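Local atomic coordinates of Orf c02003 protein (Sulfolobus solfataricus P2, PDB entry 2Q00), a protein that is of unknown function but belongs to the archaeal PaREP1 family and folds as a compact, all-helical single chain. Residues V24-I38 and W83-L97. Residues are numbered along the deposited sequence; the frame is centred on the assembly and turned at random.
Sequences VQACEKYYKAAEEAI and WKSAWTLHVEGFHEL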
# COMPACT_ATOMS: atom_id res chain seq x y z
N VAL A 24 4.23 11.50 -10.36
CA VAL A 24 3.47 12.04 -9.25
C VAL A 24 2.17 11.27 -9.01
O VAL A 24 1.83 10.94 -7.87
CB VAL A 24 3.10 13.51 -9.51
CG1 VAL A 24 2.37 14.08 -8.30
CG2 VAL A 24 4.36 14.30 -9.82
N GLN A 25 1.46 10.99 -10.10
CA GLN A 25 0.20 10.27 -10.02
C GLN A 25 0.42 8.81 -9.65
O GLN A 25 -0.28 8.27 -8.79
CB GLN A 25 -0.54 10.38 -11.35
CG GLN A 25 -1.37 11.65 -11.48
CD GLN A 25 -2.66 11.56 -10.69
OE1 GLN A 25 -3.58 10.82 -11.05
NE2 GLN A 25 -2.74 12.30 -9.58
N ALA A 26 1.40 8.19 -10.29
CA ALA A 26 1.73 6.80 -10.05
C ALA A 26 2.04 6.57 -8.57
O ALA A 26 1.48 5.66 -7.95
CB ALA A 26 2.93 6.37 -10.92
N CYS A 27 2.92 7.40 -8.00
CA CYS A 27 3.27 7.28 -6.59
C CYS A 27 2.04 7.25 -5.70
O CYS A 27 1.91 6.39 -4.82
CB CYS A 27 4.16 8.46 -6.14
SG CYS A 27 5.83 8.44 -6.84
N GLU A 28 1.13 8.19 -5.92
CA GLU A 28 -0.08 8.26 -5.12
C GLU A 28 -0.96 7.02 -5.29
O GLU A 28 -1.57 6.55 -4.33
CB GLU A 28 -0.87 9.53 -5.47
CG GLU A 28 -2.03 9.81 -4.51
CD GLU A 28 -1.71 9.46 -3.04
OE1 GLU A 28 -0.65 9.88 -2.53
OE2 GLU A 28 -2.52 8.76 -2.41
N LYS A 29 -1.02 6.48 -6.51
CA LYS A 29 -1.84 5.29 -6.75
C LYS A 29 -1.19 4.07 -6.12
O LYS A 29 -1.89 3.19 -5.60
CB LYS A 29 -2.05 5.06 -8.25
CG LYS A 29 -3.36 5.65 -8.77
CD LYS A 29 -3.30 7.14 -8.98
CE LYS A 29 -4.62 7.81 -8.62
NZ LYS A 29 -5.82 7.05 -9.05
N TYR A 30 0.14 4.03 -6.16
CA TYR A 30 0.87 2.92 -5.56
C TYR A 30 0.62 2.96 -4.06
O TYR A 30 0.46 1.92 -3.42
CB TYR A 30 2.36 3.04 -5.82
CG TYR A 30 2.80 2.59 -7.20
CD1 TYR A 30 2.61 1.27 -7.61
CD2 TYR A 30 3.44 3.48 -8.08
CE1 TYR A 30 3.02 0.85 -8.87
CE2 TYR A 30 3.86 3.06 -9.34
CZ TYR A 30 3.65 1.73 -9.73
OH TYR A 30 4.07 1.28 -10.97
N TYR A 31 0.59 4.16 -3.50
CA TYR A 31 0.35 4.29 -2.07
C TYR A 31 -1.08 3.84 -1.74
O TYR A 31 -1.30 3.09 -0.80
CB TYR A 31 0.57 5.73 -1.60
CG TYR A 31 0.30 5.91 -0.12
CD1 TYR A 31 1.10 5.25 0.83
CD2 TYR A 31 -0.74 6.71 0.33
CE1 TYR A 31 0.85 5.40 2.18
CE2 TYR A 31 -1.00 6.86 1.68
CZ TYR A 31 -0.20 6.20 2.61
OH TYR A 31 -0.46 6.30 3.94
N LYS A 32 -2.05 4.31 -2.53
CA LYS A 32 -3.44 3.92 -2.32
C LYS A 32 -3.56 2.41 -2.44
O LYS A 32 -4.34 1.79 -1.71
CB LYS A 32 -4.35 4.61 -3.33
CG LYS A 32 -4.61 6.07 -3.01
CD LYS A 32 -5.55 6.71 -4.01
CE LYS A 32 -5.90 8.15 -3.64
NZ LYS A 32 -6.92 8.70 -4.60
N ALA A 33 -2.80 1.81 -3.35
CA ALA A 33 -2.81 0.37 -3.52
C ALA A 33 -2.35 -0.26 -2.21
O ALA A 33 -2.89 -1.28 -1.77
CB ALA A 33 -1.87 -0.07 -4.68
N ALA A 34 -1.34 0.35 -1.60
CA ALA A 34 -0.80 -0.15 -0.33
C ALA A 34 -1.80 -0.00 0.80
O ALA A 34 -1.96 -0.91 1.62
CB ALA A 34 0.49 0.58 0.02
N GLU A 35 -2.48 1.14 0.85
CA GLU A 35 -3.45 1.35 1.90
C GLU A 35 -4.53 0.26 1.86
O GLU A 35 -4.87 -0.33 2.89
CB GLU A 35 -4.09 2.72 1.78
CG GLU A 35 -5.12 2.98 2.86
CD GLU A 35 -5.69 4.39 2.82
OE1 GLU A 35 -4.89 5.35 2.70
OE2 GLU A 35 -6.93 4.52 2.92
N GLU A 36 -5.03 -0.02 0.65
CA GLU A 36 -6.06 -1.03 0.46
C GLU A 36 -5.57 -2.42 0.83
O GLU A 36 -6.33 -3.24 1.35
CB GLU A 36 -6.55 -1.03 -0.99
CG GLU A 36 -7.17 0.28 -1.42
CD GLU A 36 -8.40 0.63 -0.60
OE1 GLU A 36 -9.32 -0.21 -0.55
OE2 GLU A 36 -8.43 1.73 -0.01
N ALA A 37 -4.30 -2.69 0.56
CA ALA A 37 -3.73 -3.99 0.87
C ALA A 37 -3.76 -4.21 2.38
O ALA A 37 -4.07 -5.30 2.85
CB ALA A 37 -2.30 -4.06 0.37
N ILE A 38 -3.45 -3.15 3.12
CA ILE A 38 -3.46 -3.21 4.58
C ILE A 38 -4.88 -3.43 5.12
O ILE A 38 -5.11 -4.30 5.97
CB ILE A 38 -2.91 -1.91 5.20
CG1 ILE A 38 -1.44 -1.70 4.79
CG2 ILE A 38 -3.07 -1.97 6.71
CD1 ILE A 38 -0.47 -2.77 5.33
N TRP A 83 5.37 -1.56 4.05
CA TRP A 83 4.56 -0.38 4.30
C TRP A 83 5.39 0.92 4.29
O TRP A 83 4.93 1.94 3.77
CB TRP A 83 3.83 -0.50 5.64
CG TRP A 83 3.07 0.74 5.96
CD1 TRP A 83 3.36 1.65 6.94
CD2 TRP A 83 1.96 1.28 5.23
NE1 TRP A 83 2.50 2.73 6.85
CE2 TRP A 83 1.63 2.52 5.81
CE3 TRP A 83 1.21 0.83 4.13
CZ2 TRP A 83 0.59 3.32 5.33
CZ3 TRP A 83 0.17 1.62 3.65
CH2 TRP A 83 -0.13 2.85 4.26
N LYS A 84 6.60 0.89 4.86
CA LYS A 84 7.45 2.08 4.88
C LYS A 84 7.65 2.62 3.46
O LYS A 84 7.50 3.82 3.22
CB LYS A 84 8.80 1.78 5.52
CG LYS A 84 8.72 1.44 7.01
CD LYS A 84 10.12 1.30 7.63
CE LYS A 84 10.06 0.91 9.12
NZ LYS A 84 9.48 -0.45 9.35
N SER A 85 7.97 1.71 2.53
CA SER A 85 8.16 2.07 1.13
C SER A 85 6.93 2.80 0.59
O SER A 85 7.03 3.79 -0.16
CB SER A 85 8.39 0.83 0.28
OG SER A 85 9.50 0.10 0.75
N ALA A 86 5.76 2.28 0.95
CA ALA A 86 4.51 2.89 0.51
C ALA A 86 4.48 4.32 1.05
O ALA A 86 4.16 5.27 0.32
CB ALA A 86 3.30 2.07 1.05
N TRP A 87 4.83 4.48 2.33
CA TRP A 87 4.83 5.79 2.97
C TRP A 87 5.78 6.73 2.24
O TRP A 87 5.44 7.88 1.96
CB TRP A 87 5.22 5.65 4.45
CG TRP A 87 5.11 6.92 5.25
CD1 TRP A 87 6.14 7.63 5.83
CD2 TRP A 87 3.92 7.68 5.53
NE1 TRP A 87 5.66 8.77 6.43
CE2 TRP A 87 4.30 8.83 6.26
CE3 TRP A 87 2.57 7.49 5.22
CZ2 TRP A 87 3.38 9.79 6.69
CZ3 TRP A 87 1.65 8.45 5.64
CH2 TRP A 87 2.06 9.58 6.37
N THR A 88 6.97 6.22 1.90
CA THR A 88 7.98 7.02 1.20
C THR A 88 7.44 7.51 -0.13
O THR A 88 7.64 8.66 -0.52
CB THR A 88 9.25 6.22 0.87
OG1 THR A 88 9.81 5.68 2.08
CG2 THR A 88 10.26 7.12 0.18
N LEU A 89 6.77 6.61 -0.83
CA LEU A 89 6.17 6.96 -2.10
C LEU A 89 5.18 8.09 -1.85
O LEU A 89 5.12 9.06 -2.60
CB LEU A 89 5.45 5.74 -2.71
CG LEU A 89 6.34 4.75 -3.45
CD1 LEU A 89 5.60 3.49 -3.81
CD2 LEU A 89 6.86 5.44 -4.70
N HIS A 90 4.40 7.95 -0.78
CA HIS A 90 3.39 8.94 -0.43
C HIS A 90 3.97 10.33 -0.15
O HIS A 90 3.61 11.31 -0.81
CB HIS A 90 2.61 8.47 0.79
CG HIS A 90 1.43 9.33 1.13
ND1 HIS A 90 0.94 9.46 2.41
CD2 HIS A 90 0.63 10.10 0.34
CE1 HIS A 90 -0.11 10.27 2.40
NE2 HIS A 90 -0.31 10.67 1.16
N VAL A 91 4.87 10.41 0.83
CA VAL A 91 5.47 11.69 1.20
C VAL A 91 6.43 12.26 0.15
O VAL A 91 6.08 13.18 -0.58
CB VAL A 91 6.23 11.57 2.54
CG1 VAL A 91 6.89 12.89 2.88
CG2 VAL A 91 5.27 11.16 3.63
N GLU A 92 7.63 11.71 0.09
CA GLU A 92 8.65 12.16 -0.86
C GLU A 92 8.23 12.11 -2.32
O GLU A 92 8.75 12.87 -3.15
CB GLU A 92 9.92 11.33 -0.67
CG GLU A 92 10.65 11.65 0.61
CD GLU A 92 11.79 10.69 0.88
OE1 GLU A 92 12.59 10.45 -0.05
OE2 GLU A 92 11.88 10.19 2.02
N GLY A 93 7.29 11.23 -2.64
CA GLY A 93 6.85 11.11 -4.02
C GLY A 93 5.76 12.07 -4.45
O GLY A 93 6.02 13.03 -5.18
N PHE A 94 4.54 11.80 -4.00
CA PHE A 94 3.40 12.63 -4.35
C PHE A 94 3.49 14.05 -3.79
O PHE A 94 3.28 15.04 -4.52
CB PHE A 94 2.12 11.95 -3.86
CG PHE A 94 0.86 12.68 -4.24
CD1 PHE A 94 0.54 12.89 -5.58
CD2 PHE A 94 -0.02 13.15 -3.25
CE1 PHE A 94 -0.64 13.55 -5.94
CE2 PHE A 94 -1.20 13.82 -3.59
CZ PHE A 94 -1.51 14.02 -4.94
N HIS A 95 3.82 14.17 -2.51
CA HIS A 95 3.90 15.48 -1.87
C HIS A 95 5.14 16.30 -2.19
O HIS A 95 5.03 17.42 -2.71
CB HIS A 95 3.74 15.32 -0.35
CG HIS A 95 2.38 14.83 0.06
ND1 HIS A 95 1.23 15.57 -0.14
CD2 HIS A 95 1.98 13.67 0.64
CE1 HIS A 95 0.19 14.89 0.29
NE2 HIS A 95 0.61 13.73 0.77
N GLU A 96 6.32 15.74 -1.92
CA GLU A 96 7.58 16.45 -2.15
C GLU A 96 8.10 16.50 -3.59
O GLU A 96 8.97 17.31 -3.91
CB GLU A 96 8.66 15.88 -1.22
CG GLU A 96 8.51 16.29 0.25
CD GLU A 96 9.43 15.51 1.18
OE1 GLU A 96 10.60 15.27 0.79
OE2 GLU A 96 9.00 15.13 2.29
N LEU A 97 7.58 15.64 -4.46
CA LEU A 97 8.00 15.62 -5.87
C LEU A 97 9.52 15.50 -5.99
O LEU A 97 10.14 16.22 -6.78
CB LEU A 97 7.54 16.91 -6.56
CG LEU A 97 6.18 17.51 -6.15
CD1 LEU A 97 6.01 18.88 -6.80
CD2 LEU A 97 5.05 16.58 -6.56
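An antiparallel pair of helices in the all-helical fold of this PaREP1-family protein holds an aromatic cluster, in which Tyr31 of helix 23-45 meets Trp83 and His90 of helix 79-95. The two axes approach to 8.0 Å with an angle of 161° between their directions. Tyr31 enters as a knob into a hole lined by Trp83, Ala86, Trp87 and His90. CG anti to the backbone N (chi1 179°) puts its ring against His90, with CE1 at Trp83. His90 lies over one face as an offset stack, planes 7° apart and centroids 3.9 Å apart, and its CB also sits above the centre of the tyrosine ring. The Trp83 six-membered ring meets Tyr31 obliquely, Trp83 CH2 coming 3.4 Å from Tyr31 CE1, while Tyr31 OH reaches the edge of the Trp87 ring. Were Tyr31 replaced by an alanine, the hole would probably stand partly unfilled and the His90 ring would lose its stacking partner. Next to the cluster, Ala34 CB touches Ala86 CB at 3.3 Å, letting the helices come close, and Ile38 CG1 packs on Trp83 CE3. Trp83 and Trp87 also pack edge-to-face with Phe66, tying the pair to helix 62-71. Toward the other end, Cys27 SG meets Leu89 CD2 at 3.8 Å and comes near CA of Gly93, within a wider pi-type turn. Val24 CG1 then lies 3.5 Å from Phe94 CD1. Glu28 CG lies over the centre of the Phe94 ring, 3.9 Å from the ring centroid, a CH-pi contact. The bend at chi2 then turns the carboxylate toward His90; buried Glu28 OE1, without a hydrogen-bond partner in the model, lies at the ring edge, 3.2 Å from His90 CD2.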